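Local coordinates for protein MGS-M5 (Unidentified, PDB 4Q3N) that probably catalyses the NAD-dependent interconversion of L-lactate and pyruvate, as a tetrameric deep-sea member of the lactate dehydrogenase family, at residues Val239-Ala244 with Arg251-Ser256; Leu173-Asp178 with Ala302-Lys307. All blocks are in the same frame, centred on the assembly; numbering follows the deposited sequence. Where two conformers were deposited one is given.

Contact 1: residues Val239-Ala244 with Arg251-Ser256; sequences VRITAA and RILPIS
The CD1 methyl of L253 is the bump; it settles into the shallow hollow between R240, I241 and A244 on the helix. It lies 4.1 Å from I241 CA, about as near to R240 O, and 4.2 Å from A244 CB. Next to it, I241 reaches along the strand to I255, with I241 CD1 3.9 Å from I255 CG2. I255 carries CG1 between its backbone N and carbonyl carbon (chi1 45°), and this leaves CG2 to take the touch. On the opposite flank of L253, the CB atoms of A244 and R251 meet at 3.9 Å. There the two arginine chains cross nearly at right angles. R240 NH2 sits over the centre of the R251 guanidinium, 3.2 Å from R251 CZ, with the two planes 52° apart. These are like charges with no bond between them. Acids probably offset them: E249 salt-bridges R240, and D164 of the second subunit salt-bridges R251. F54 of the third subunit packs on R240 and L253. Segments 239-244 and 251-256 run roughly antiparallel, their axes at 149°. This is a helix-on-sheet layer of the alpha/beta C-terminal domain of the lactate/malate dehydrogenase fold.

Contact 2: residues Leu173-Asp178 with Ala302-Lys307; sequences LGEHGD and ANILRK. With ACT (acetate ion), chain J.
E175 and L305 carry the apolar part of this contact. The aliphatic stem of E175 passes obliquely along the leucine, with E175 CG 4.0 Å from L305 CD2 and E175 CB 4.2 Å from L305 CD1. E175 CG is anti to the backbone N (chi1 174°) and the chain runs on extended, which takes the carboxylate past L305 to I304. There E175 OE2 lies 4.2 Å from I304 CG2, a loose touch with the two side chains at about a right angle.

The polar bonds of E175 go to residues next to the segments. OE1 binds the hydroxyl of S179, and the backbone N binds that of S301 on the same helix, which ties the loop to it.

Backbone shape sets the path of the loop. G174 has angles at which a side chain would press on the carbonyl O of L173, and one on G177 would crowd E175 CD. H176 is the centre of an inverse gamma turn, and its CB leaves the backbone away from segment 302-307.

The ring of H176 meets an acetate ion, probably from the crystallisation liquor, at its edge, in the ring plane. H176 NE2 donates to acetate OXT at 3.0 Å, with an N-H...O angle of 157°. H176 ND1 is bonded to D149, which fixes the rotation of the ring. This is consistent with the His-Asp pair of lactate dehydrogenases. A phenylalanine here would probably leave both D149 and the acetate without their hydrogen-bond partner.

The loop follows strand 168-173. Helix 292-311 lies on one side of it, helix 123-134 touches E175, H176 and L305, and I271 of strand 270-278 packs on L305.

In the fold
The centres of contacts 1 and 2 are 20 Å apart; their nearest atoms come within about 5 Å without touching. In sequence, both segments of contact 1 fall between the two segments of contact 2. D124 OD2 bonds the backbone N of H176 in contact 2. D124 OD1 bonds the S256 hydroxyl of contact 1, but S256 has two conformers, so that link is doubtful. Strand 270-278 serves both contacts. L277 meets I241, A244 and L253, while P274 touches I252 and L173. The acetate on H176 marks the probable active site, in contact 2. Contact 1 faces two other subunits at its arginine end, whereas no other chain touches the segments of contact 2.

Contact 1: residues Val239-Ala244 with Arg251-Ser256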
loop_
_atom_site.group_PDB
_atom_site.type_symbol
_atom_site.label_atom_id
_atom_site.label_comp_id
_atom_site.label_asym_id
_atom_site.label_seq_id
_atom_site.Cartn_x
_atom_site.Cartn_y
_atom_site.Cartn_z
ATOM N N VAL A 239 14.494 5.817 1.816
ATOM C CA VAL A 239 13.037 5.926 1.639
ATOM C C VAL A 239 12.355 6.142 2.980
ATOM O O VAL A 239 11.460 7.009 3.138
ATOM C CB VAL A 239 12.457 4.679 0.952
ATOM C CG1 VAL A 239 10.878 4.772 0.992
ATOM C CG2 VAL A 239 12.993 4.642 -0.474
ATOM N N ARG A 240 12.788 5.381 3.978
ATOM C CA ARG A 240 12.114 5.455 5.273
ATOM C C ARG A 240 12.304 6.801 5.908
ATOM O O ARG A 240 11.372 7.345 6.533
ATOM C CB ARG A 240 12.631 4.380 6.225
ATOM C CG ARG A 240 11.752 4.219 7.489
ATOM C CD ARG A 240 10.289 3.718 7.069
ATOM N NE ARG A 240 9.311 3.827 8.152
ATOM C CZ ARG A 240 8.712 4.949 8.552
ATOM N NH1 ARG A 240 9.036 6.129 8.025
ATOM N NH2 ARG A 240 7.805 4.894 9.528
ATOM N N ILE A 241 13.514 7.350 5.777
ATOM C CA ILE A 241 13.784 8.701 6.301
ATOM C C ILE A 241 12.904 9.711 5.571
ATOM O O ILE A 241 12.262 10.562 6.182
ATOM C CB ILE A 241 15.271 9.080 6.157
ATOM C CG1 ILE A 241 16.124 8.178 7.093
ATOM C CG2 ILE A 241 15.481 10.556 6.472
ATOM C CD1 ILE A 241 17.665 8.098 6.695
ATOM N N THR A 242 12.838 9.572 4.255
ATOM C CA THR A 242 12.017 10.462 3.428
ATOM C C THR A 242 10.534 10.407 3.851
ATOM O O THR A 242 9.833 11.430 3.918
ATOM C CB THR A 242 12.169 10.078 1.940
ATOM O OG1 THR A 242 13.580 10.172 1.594
ATOM C CG2 THR A 242 11.350 11.028 1.052
ATOM N N ALA A 243 10.049 9.202 4.087
ATOM C CA ALA A 243 8.616 9.015 4.422
ATOM C C ALA A 243 8.301 9.622 5.770
ATOM O O ALA A 243 7.255 10.244 5.956
ATOM C CB ALA A 243 8.261 7.509 4.411
ATOM N N ALA A 244 9.252 9.512 6.709
ATOM C CA ALA A 244 9.029 10.131 8.037
ATOM C C ALA A 244 8.849 11.631 7.907
ATOM O O ALA A 244 8.031 12.257 8.619
ATOM C CB ALA A 244 10.190 9.829 8.973
ATOM N N ARG A 251 8.621 10.382 13.786
ATOM C CA ARG A 251 9.168 9.026 13.835
ATOM C C ARG A 251 10.576 9.073 14.432
ATOM O O ARG A 251 11.345 9.963 14.110
ATOM C CB ARG A 251 9.233 8.458 12.441
ATOM C CG ARG A 251 9.468 6.932 12.370
ATOM C CD ARG A 251 8.168 6.188 12.752
ATOM N NE ARG A 251 8.400 4.753 12.665
ATOM C CZ ARG A 251 7.451 3.833 12.517
ATOM N NH1 ARG A 251 6.185 4.199 12.432
ATOM N NH2 ARG A 251 7.784 2.538 12.426
ATOM N N ILE A 252 10.921 8.104 15.261
ATOM C CA ILE A 252 12.279 8.038 15.825
ATOM C C ILE A 252 13.112 7.108 14.961
ATOM O O ILE A 252 12.780 5.912 14.827
ATOM C CB ILE A 252 12.279 7.523 17.265
ATOM C CG1 ILE A 252 11.416 8.453 18.128
ATOM C CG2 ILE A 252 13.748 7.424 17.787
ATOM C CD1 ILE A 252 11.092 7.892 19.499
ATOM N N LEU A 253 14.143 7.678 14.351
ATOM C CA LEU A 253 15.128 6.926 13.540
ATOM C C LEU A 253 16.554 7.337 13.874
ATOM O O LEU A 253 16.823 8.502 14.117
ATOM C CB LEU A 253 14.935 7.176 12.031
ATOM C CG LEU A 253 13.575 6.707 11.476
ATOM C CD1 LEU A 253 13.376 7.283 10.108
ATOM C CD2 LEU A 253 13.444 5.139 11.425
ATOM N N PRO A 254 17.486 6.378 13.840
ATOM C CA PRO A 254 18.880 6.732 14.093
ATOM C C PRO A 254 19.438 7.286 12.802
ATOM O O PRO A 254 19.358 6.620 11.767
ATOM C CB PRO A 254 19.520 5.411 14.501
ATOM C CG PRO A 254 18.667 4.337 13.803
ATOM C CD PRO A 254 17.261 4.925 13.741
ATOM N N ILE A 255 19.913 8.531 12.850
ATOM C CA ILE A 255 20.449 9.218 11.669
ATOM C C ILE A 255 21.614 10.054 12.119
ATOM O O ILE A 255 21.811 10.222 13.327
ATOM C CB ILE A 255 19.394 10.134 11.009
ATOM C CG1 ILE A 255 18.657 10.954 12.080
ATOM C CG2 ILE A 255 18.327 9.296 10.333
ATOM C CD1 ILE A 255 17.931 12.170 11.514
ATOM N N SER A 256 22.396 10.564 11.159
ATOM C CA SER A 256 23.451 11.523 11.441
ATOM C C SER A 256 22.866 12.879 11.807
ATOM O O SER A 256 22.204 13.501 10.982
ATOM C CB SER A 256 24.398 11.702 10.241
ATOM O OG SER A 256 25.048 10.503 9.865
#

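Contact 2: residues Leu173-Asp178 with Ala302-Lys307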
loop_
_atom_site.group_PDB
_atom_site.type_symbol
_atom_site.label_atom_id
_atom_site.label_comp_id
_atom_site.label_asym_id
_atom_site.label_seq_id
_atom_site.Cartn_x
_atom_site.Cartn_y
_atom_site.Cartn_z
ATOM N N LEU A 173 24.579 2.968 17.121
ATOM C CA LEU A 173 24.903 4.374 17.321
ATOM C C LEU A 173 26.324 4.688 16.905
ATOM O O LEU A 173 27.196 3.788 16.810
ATOM C CB LEU A 173 24.741 4.797 18.795
ATOM C CG LEU A 173 23.307 4.489 19.314
ATOM C CD1 LEU A 173 23.216 4.846 20.779
ATOM C CD2 LEU A 173 22.292 5.254 18.511
ATOM N N GLY A 174 26.589 5.990 16.788
ATOM C CA GLY A 174 27.967 6.436 16.577
ATOM C C GLY A 174 28.289 6.651 15.110
ATOM O O GLY A 174 27.401 6.948 14.281
ATOM N N GLU A 175 29.580 6.524 14.783
ATOM C CA GLU A 175 30.050 6.682 13.413
ATOM C C GLU A 175 29.474 5.572 12.545
ATOM O O GLU A 175 29.485 4.424 12.949
ATOM C CB GLU A 175 31.575 6.624 13.400
ATOM C CG GLU A 175 32.166 6.628 12.018
ATOM C CD GLU A 175 33.633 6.162 12.017
ATOM O OE1 GLU A 175 34.035 5.334 12.872
ATOM O OE2 GLU A 175 34.392 6.658 11.159
ATOM N N HIS A 176 28.946 5.892 11.370
ATOM C CA HIS A 176 28.608 4.851 10.386
ATOM C C HIS A 176 29.957 4.352 9.804
ATOM O O HIS A 176 30.446 4.881 8.826
ATOM C CB HIS A 176 27.690 5.421 9.302
ATOM C CG HIS A 176 27.467 4.528 8.113
ATOM N ND1 HIS A 176 26.794 3.326 8.189
ATOM C CD2 HIS A 176 27.756 4.707 6.797
ATOM C CE1 HIS A 176 26.707 2.789 6.985
ATOM N NE2 HIS A 176 27.288 3.606 6.120
ATOM N N GLY A 177 30.547 3.336 10.420
ATOM C CA GLY A 177 31.940 2.944 10.098
ATOM C C GLY A 177 32.425 2.114 11.266
ATOM O O GLY A 177 31.594 1.655 12.091
ATOM N N ASP A 178 33.738 1.945 11.355
ATOM C CA ASP A 178 34.370 0.948 12.230
ATOM C C ASP A 178 34.124 1.191 13.714
ATOM O O ASP A 178 34.203 0.253 14.497
ATOM C CB ASP A 178 35.896 0.889 11.994
ATOM C CG ASP A 178 36.275 0.406 10.575
ATOM O OD1 ASP A 178 35.471 -0.305 9.921
ATOM O OD2 ASP A 178 37.398 0.744 10.117
ATOM N N ALA A 302 32.820 9.858 18.552
ATOM C CA ALA A 302 32.764 11.304 18.341
ATOM C C ALA A 302 34.168 11.905 18.222
ATOM O O ALA A 302 34.402 12.848 17.453
ATOM C CB ALA A 302 32.005 11.980 19.474
ATOM N N ASN A 303 35.099 11.390 19.009
ATOM C CA ASN A 303 36.472 11.916 18.959
ATOM C C ASN A 303 37.111 11.658 17.602
ATOM O O ASN A 303 37.826 12.498 17.057
ATOM C CB ASN A 303 37.297 11.316 20.080
ATOM C CG ASN A 303 36.917 11.908 21.432
ATOM O OD1 ASN A 303 36.322 12.990 21.491
ATOM N ND2 ASN A 303 37.237 11.210 22.510
ATOM N N ILE A 304 36.787 10.507 17.041
ATOM C CA ILE A 304 37.310 10.078 15.749
ATOM C C ILE A 304 36.808 11.010 14.643
ATOM O O ILE A 304 37.574 11.465 13.806
ATOM C CB ILE A 304 36.891 8.597 15.466
ATOM C CG1 ILE A 304 37.755 7.661 16.334
ATOM C CG2 ILE A 304 37.068 8.242 13.973
ATOM C CD1 ILE A 304 37.311 6.186 16.306
ATOM N N LEU A 305 35.516 11.322 14.669
ATOM C CA LEU A 305 34.921 12.220 13.691
ATOM C C LEU A 305 35.403 13.637 13.875
ATOM O O LEU A 305 35.706 14.357 12.894
ATOM C CB LEU A 305 33.385 12.162 13.782
ATOM C CG LEU A 305 32.749 10.802 13.462
ATOM C CD1 LEU A 305 31.260 10.736 13.928
ATOM C CD2 LEU A 305 32.851 10.522 11.950
ATOM N N ARG A 306 35.541 14.055 15.123
ATOM C CA ARG A 306 36.043 15.402 15.352
ATOM C C ARG A 306 37.495 15.522 14.824
ATOM O O ARG A 306 37.897 16.563 14.272
ATOM C CB ARG A 306 35.962 15.774 16.841
ATOM C CG ARG A 306 36.170 17.262 17.102
ATOM C CD ARG A 306 35.161 18.079 16.272
ATOM N NE ARG A 306 35.860 18.832 15.245
ATOM C CZ ARG A 306 35.359 19.857 14.561
ATOM N NH1 ARG A 306 34.103 20.268 14.767
ATOM N NH2 ARG A 306 36.137 20.493 13.683
ATOM N N LYS A 307 38.283 14.463 14.968
ATOM C CA LYS A 307 39.680 14.530 14.478
ATOM C C LYS A 307 39.699 14.606 12.937
ATOM O O LYS A 307 40.497 15.357 12.341
ATOM C CB LYS A 307 40.476 13.312 14.965
ATOM C CG LYS A 307 41.941 13.232 14.458
ATOM C CD LYS A 307 42.744 14.442 14.922
ATOM C CE LYS A 307 44.241 14.196 14.770
ATOM N NZ LYS A 307 44.570 13.703 13.393
HETATM C C ACT J . 26.139 2.592 2.242
HETATM O O ACT J . 25.285 1.729 2.538
HETATM O OXT ACT J . 26.740 3.198 3.203
HETATM C CH3 ACT J . 26.415 2.812 0.770
#